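Local coordinates for phosphoprotein (Spring viremia of carp virus, PDB 7C5Z), which probably serves as a cofactor in viral RNA replication and as a chaperone, its central domain, the part described here, forming a dimer, at residues 46-51 with 68-73. Numbering follows the deposited sequence.
Sequences LISKMM and LFDYQG
The helix-to-sheet interface of the central domain is joined here by Ser48 and Leu68 in van der Waals contact and by Ser48 hydrogen-bonded to Asp70. Ser48 OG gives its proton to Asp70 OD2 at 2.7 Å, reaching the oxygen on its anti side and 33° out of the carboxylate plane. The serine hydroxyl stands anti to its own backbone N (chi1 180°), which carries it off the helix to meet the carboxylate. The other oxygen, Asp70 OD1, accepts the N-H of Gln72, Gln72 N to Asp70 OD1 2.8 Å, closing an Asx turn beside the strand. With one bond on each oxygen, the carboxylate is limited in its rotation and ties helix and turn together. Helix 41-62 packs along one face of a four-stranded antiparallel sheet, and strand 67-70, an outermost strand within the chain, runs nearly antiparallel to it, at 163° and 9.8 Å between the segment axes. Beside the polar pair, Leu68 CD2 rests 3.4 Å from Ser48 O and 3.5 Å from Ser48 OG. Its other branch, Leu68 CD1, meets the selenomethionine Met51 at CE, 4.0 Å away, the two side chains crossing at about a right angle. Between helix and sheet, Met51 also touches Val78 of strand 76-81, and it packs on Met51 of the second subunit at the dimer interface.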
loop_
_atom_site.group_PDB
_atom_site.type_symbol
_atom_site.label_atom_id
_atom_site.label_comp_id
_atom_site.label_asym_id
_atom_site.label_seq_id
_atom_site.Cartn_x
_atom_site.Cartn_y
_atom_site.Cartn_z
ATOM N N LEU A 46 -4.404 -1.717 -9.436
ATOM C CA LEU A 46 -4.201 -2.738 -8.414
ATOM C C LEU A 46 -3.618 -2.121 -7.153
ATOM O O LEU A 46 -4.098 -2.383 -6.042
ATOM C CB LEU A 46 -3.282 -3.844 -8.940
ATOM C CG LEU A 46 -2.856 -4.888 -7.910
ATOM C CD1 LEU A 46 -4.051 -5.647 -7.349
ATOM C CD2 LEU A 46 -1.862 -5.869 -8.545
ATOM N N ILE A 47 -2.610 -1.270 -7.310
ATOM C CA ILE A 47 -1.997 -0.623 -6.152
ATOM C C ILE A 47 -3.018 0.226 -5.409
ATOM O O ILE A 47 -3.074 0.211 -4.173
ATOM C CB ILE A 47 -0.773 0.195 -6.600
ATOM C CG1 ILE A 47 0.355 -0.753 -7.010
ATOM C CG2 ILE A 47 -0.308 1.153 -5.492
ATOM C CD1 ILE A 47 1.504 -0.048 -7.731
ATOM N N SER A 48 -3.853 0.965 -6.145
ATOM C CA SER A 48 -4.877 1.777 -5.512
ATOM C C SER A 48 -5.834 0.910 -4.703
ATOM O O SER A 48 -6.174 1.257 -3.563
ATOM C CB SER A 48 -5.622 2.584 -6.579
ATOM O OG SER A 48 -6.640 3.395 -6.002
ATOM N N LYS A 49 -6.218 -0.254 -5.244
ATOM C CA LYS A 49 -7.166 -1.126 -4.554
ATOM C C LYS A 49 -6.531 -1.781 -3.334
ATOM O O LYS A 49 -7.189 -1.944 -2.297
ATOM C CB LYS A 49 -7.702 -2.180 -5.519
ATOM C CG LYS A 49 -8.710 -1.621 -6.505
ATOM C CD LYS A 49 -9.577 -2.724 -7.071
ATOM C CE LYS A 49 -10.617 -2.165 -8.029
ATOM N NZ LYS A 49 -11.315 -0.986 -7.438
HETATM N N MSE A 50 -5.253 -2.125 -3.423
HETATM C CA MSE A 50 -4.541 -2.682 -2.279
HETATM C C MSE A 50 -4.390 -1.619 -1.184
HETATM O O MSE A 50 -4.602 -1.905 -0.007
HETATM C CB MSE A 50 -3.187 -3.224 -2.706
HETATM C CG MSE A 50 -3.318 -4.424 -3.631
HETATM SE SE MSE A 50 -1.593 -5.276 -3.966
HETATM C CE MSE A 50 -0.903 -5.232 -2.132
HETATM N N MSE A 51 -4.033 -0.397 -1.575
HETATM C CA MSE A 51 -3.934 0.683 -0.591
HETATM C C MSE A 51 -5.282 0.923 0.074
HETATM O O MSE A 51 -5.355 1.061 1.301
HETATM C CB MSE A 51 -3.411 1.963 -1.243
HETATM C CG MSE A 51 -1.980 1.828 -1.684
HETATM SE SE MSE A 51 -1.324 3.418 -2.621
HETATM C CE MSE A 51 -1.768 4.695 -1.276
ATOM N N LEU A 68 -8.588 7.447 0.873
ATOM C CA LEU A 68 -7.746 7.459 -0.312
ATOM C C LEU A 68 -8.421 8.302 -1.380
ATOM O O LEU A 68 -9.634 8.179 -1.595
ATOM C CB LEU A 68 -7.529 6.037 -0.828
ATOM C CG LEU A 68 -6.819 5.900 -2.164
ATOM C CD1 LEU A 68 -5.363 6.261 -2.015
ATOM C CD2 LEU A 68 -7.011 4.471 -2.679
ATOM N N PHE A 69 -7.638 9.158 -2.036
ATOM C CA PHE A 69 -8.109 9.979 -3.150
ATOM C C PHE A 69 -7.376 9.553 -4.418
ATOM O O PHE A 69 -6.149 9.697 -4.519
ATOM C CB PHE A 69 -7.910 11.470 -2.849
ATOM C CG PHE A 69 -8.747 11.950 -1.699
ATOM C CD1 PHE A 69 -10.065 12.317 -1.909
ATOM C CD2 PHE A 69 -8.246 11.992 -0.417
ATOM C CE1 PHE A 69 -10.865 12.743 -0.856
ATOM C CE2 PHE A 69 -9.041 12.422 0.642
ATOM C CZ PHE A 69 -10.351 12.789 0.420
ATOM N N ASP A 70 -8.134 9.017 -5.371
ATOM C CA ASP A 70 -7.611 8.508 -6.635
ATOM C C ASP A 70 -8.446 9.125 -7.749
ATOM O O ASP A 70 -9.666 8.929 -7.780
ATOM C CB ASP A 70 -7.697 6.973 -6.638
ATOM C CG ASP A 70 -7.229 6.340 -7.929
ATOM O OD1 ASP A 70 -6.800 7.042 -8.862
ATOM O OD2 ASP A 70 -7.296 5.089 -7.988
ATOM N N TYR A 71 -7.811 9.921 -8.619
ATOM C CA TYR A 71 -8.504 10.550 -9.743
ATOM C C TYR A 71 -8.142 9.902 -11.072
ATOM O O TYR A 71 -8.401 10.490 -12.130
ATOM C CB TYR A 71 -8.202 12.047 -9.790
ATOM C CG TYR A 71 -8.454 12.730 -8.467
ATOM C CD1 TYR A 71 -7.449 12.796 -7.502
ATOM C CD2 TYR A 71 -9.697 13.286 -8.165
ATOM C CE1 TYR A 71 -7.666 13.394 -6.287
ATOM C CE2 TYR A 71 -9.918 13.910 -6.919
ATOM C CZ TYR A 71 -8.891 13.950 -5.998
ATOM O OH TYR A 71 -9.051 14.538 -4.762
ATOM N N GLN A 72 -7.535 8.708 -11.033
ATOM C CA GLN A 72 -7.017 8.020 -12.215
ATOM C C GLN A 72 -6.082 8.922 -13.018
ATOM O O GLN A 72 -6.173 9.034 -14.245
ATOM C CB GLN A 72 -8.169 7.478 -13.066
ATOM C CG GLN A 72 -9.139 6.675 -12.206
ATOM C CD GLN A 72 -9.727 5.456 -12.890
ATOM O OE1 GLN A 72 -9.979 5.464 -14.094
ATOM N NE2 GLN A 72 -9.968 4.400 -12.110
ATOM N N GLY A 73 -5.152 9.553 -12.303
ATOM C CA GLY A 73 -4.158 10.438 -12.885
ATOM C C GLY A 73 -2.765 10.014 -12.455
ATOM O O GLY A 73 -2.470 8.822 -12.307
#